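Local coordinates for protein YPL144W (Saccharomyces cerevisiae, PDB 2Z5B) that pairs with a partner chaperone, Irc25, and helps assemble the 20S proteasome by facilitating formation of its alpha-ring, at residues Tyr63-Leu68 with Met103-Ser108. Numbering follows the deposited sequence.
Sequences YYAIPL and MATIIS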
loop_
_atom_site.group_PDB
_atom_site.type_symbol
_atom_site.label_atom_id
_atom_site.label_comp_id
_atom_site.label_asym_id
_atom_site.label_seq_id
_atom_site.Cartn_x
_atom_site.Cartn_y
_atom_site.Cartn_z
ATOM N N TYR A 63 7.936 -0.305 -4.342
ATOM C CA TYR A 63 8.964 -1.334 -4.499
ATOM C C TYR A 63 8.862 -2.365 -3.393
ATOM O O TYR A 63 8.653 -1.997 -2.252
ATOM C CB TYR A 63 10.359 -0.708 -4.450
ATOM C CG TYR A 63 11.329 -1.405 -5.382
ATOM C CD1 TYR A 63 12.012 -2.558 -4.989
ATOM C CD2 TYR A 63 11.550 -0.915 -6.657
ATOM C CE1 TYR A 63 12.890 -3.211 -5.882
ATOM C CE2 TYR A 63 12.432 -1.537 -7.531
ATOM C CZ TYR A 63 13.088 -2.684 -7.140
ATOM O OH TYR A 63 13.954 -3.289 -8.032
ATOM N N TYR A 64 9.042 -3.646 -3.733
ATOM C CA TYR A 64 8.985 -4.740 -2.775
ATOM C C TYR A 64 10.313 -5.488 -2.687
ATOM O O TYR A 64 10.918 -5.763 -3.723
ATOM C CB TYR A 64 7.893 -5.719 -3.222
ATOM C CG TYR A 64 7.746 -6.950 -2.352
ATOM C CD1 TYR A 64 7.277 -6.847 -1.050
ATOM C CD2 TYR A 64 8.042 -8.231 -2.848
ATOM C CE1 TYR A 64 7.129 -7.963 -0.242
ATOM C CE2 TYR A 64 7.894 -9.364 -2.025
ATOM C CZ TYR A 64 7.413 -9.209 -0.736
ATOM O OH TYR A 64 7.264 -10.293 0.104
ATOM N N ALA A 65 10.746 -5.836 -1.465
ATOM C CA ALA A 65 11.878 -6.757 -1.268
ATOM C C ALA A 65 11.648 -7.719 -0.109
ATOM O O ALA A 65 10.891 -7.427 0.814
ATOM C CB ALA A 65 13.178 -6.001 -1.064
ATOM N N ILE A 66 12.318 -8.867 -0.163
ATOM C CA ILE A 66 12.177 -9.908 0.835
ATOM C C ILE A 66 13.471 -10.752 0.821
ATOM O O ILE A 66 14.068 -10.937 -0.247
ATOM C CB ILE A 66 10.875 -10.771 0.559
ATOM C CG1 ILE A 66 10.644 -11.830 1.656
ATOM C CG2 ILE A 66 10.894 -11.389 -0.847
ATOM C CD1 ILE A 66 9.278 -12.516 1.605
ATOM N N PRO A 67 13.933 -11.219 2.004
ATOM C CA PRO A 67 15.076 -12.133 2.013
ATOM C C PRO A 67 14.717 -13.396 1.233
ATOM O O PRO A 67 13.620 -13.924 1.408
ATOM C CB PRO A 67 15.271 -12.446 3.499
ATOM C CG PRO A 67 14.583 -11.311 4.237
ATOM C CD PRO A 67 13.429 -10.950 3.366
ATOM N N LEU A 68 15.615 -13.849 0.358
ATOM C CA LEU A 68 15.340 -15.032 -0.472
ATOM C C LEU A 68 15.399 -16.332 0.345
ATOM O O LEU A 68 14.572 -17.218 0.151
ATOM C CB LEU A 68 16.294 -15.094 -1.679
ATOM C CG LEU A 68 16.101 -15.974 -2.941
ATOM C CD1 LEU A 68 15.904 -17.469 -2.661
ATOM C CD2 LEU A 68 14.992 -15.485 -3.865
ATOM N N MET A 103 16.113 1.625 -1.043
ATOM C CA MET A 103 15.388 1.694 0.224
ATOM C C MET A 103 14.812 0.355 0.627
ATOM O O MET A 103 15.079 -0.128 1.716
ATOM C CB MET A 103 14.286 2.759 0.179
ATOM C CG MET A 103 13.680 3.073 1.539
ATOM S SD MET A 103 14.836 3.883 2.656
ATOM C CE MET A 103 14.797 5.541 1.980
ATOM N N ALA A 104 14.035 -0.257 -0.255
ATOM C CA ALA A 104 13.390 -1.519 0.063
ATOM C C ALA A 104 14.432 -2.602 0.313
ATOM O O ALA A 104 14.320 -3.333 1.278
ATOM C CB ALA A 104 12.441 -1.926 -1.045
ATOM N N THR A 105 15.428 -2.690 -0.566
ATOM C CA THR A 105 16.443 -3.744 -0.485
ATOM C C THR A 105 17.295 -3.616 0.770
ATOM O O THR A 105 17.526 -4.600 1.466
ATOM C CB THR A 105 17.345 -3.769 -1.751
ATOM O OG1 THR A 105 16.517 -3.835 -2.922
ATOM C CG2 THR A 105 18.217 -5.039 -1.763
ATOM N N ILE A 106 17.750 -2.404 1.070
ATOM C CA ILE A 106 18.565 -2.188 2.262
ATOM C C ILE A 106 17.756 -2.396 3.564
ATOM O O ILE A 106 18.260 -2.995 4.531
ATOM C CB ILE A 106 19.282 -0.811 2.247
ATOM C CG1 ILE A 106 20.330 -0.778 1.129
ATOM C CG2 ILE A 106 20.003 -0.559 3.579
ATOM C CD1 ILE A 106 20.548 0.601 0.520
ATOM N N ILE A 107 16.509 -1.930 3.586
ATOM C CA ILE A 107 15.658 -2.160 4.757
ATOM C C ILE A 107 15.450 -3.657 4.986
ATOM O O ILE A 107 15.600 -4.139 6.107
ATOM C CB ILE A 107 14.302 -1.423 4.672
ATOM C CG1 ILE A 107 14.516 0.092 4.704
ATOM C CG2 ILE A 107 13.386 -1.839 5.827
ATOM C CD1 ILE A 107 13.281 0.900 4.359
ATOM N N SER A 108 15.126 -4.384 3.919
ATOM C CA SER A 108 14.895 -5.820 4.014
ATOM C C SER A 108 16.147 -6.554 4.523
ATOM O O SER A 108 16.053 -7.405 5.406
ATOM C CB SER A 108 14.440 -6.368 2.668
ATOM O OG SER A 108 14.097 -7.733 2.781
#
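Ala-65 packs against Ala-104 and Ser-108 where helix 94-111 is layered on one face of the mixed beta sheet, a two-layer alpha/beta packing in which the axes of strand 63-67 and helix 103-108 run 24° from parallel and come within 7.2 Å. So short a spacing suits small residues. The methyl of Ala-65 points at the helix, its CB 4.1 Å from CB of Ala-104 and 3.7 Å from the carbonyl O of Ala-104; one turn on, CB of Ser-108 stands 4.0 Å from the same methyl. Tyr-63 extends this tight part: its buried ring, which also touches Pro-87, offers the methyl of Ala-104 an apolar surface, CD1 meeting that CB obliquely at 4.0 Å. Val-117 of the adjacent strand also touches Ala-104. The flank at Thr-105 is looser and partly exposed: its OG1 hydrogen-bonds the carbonyl O of Arg-101, one turn earlier, and stays 4.4 Å from CB of Ala-65. On the other face of the strand, Tyr-64 packs on Leu-101 of the partner chain. Serine suits the end near Pro-67 because its small hydroxyl, anti to the backbone N (chi1 -175°), hydrogen-bonds the carbonyl of Arg-113 beyond the helix while Ser-108 OG rests 3.3 Å from CD of the Pro-67 ring.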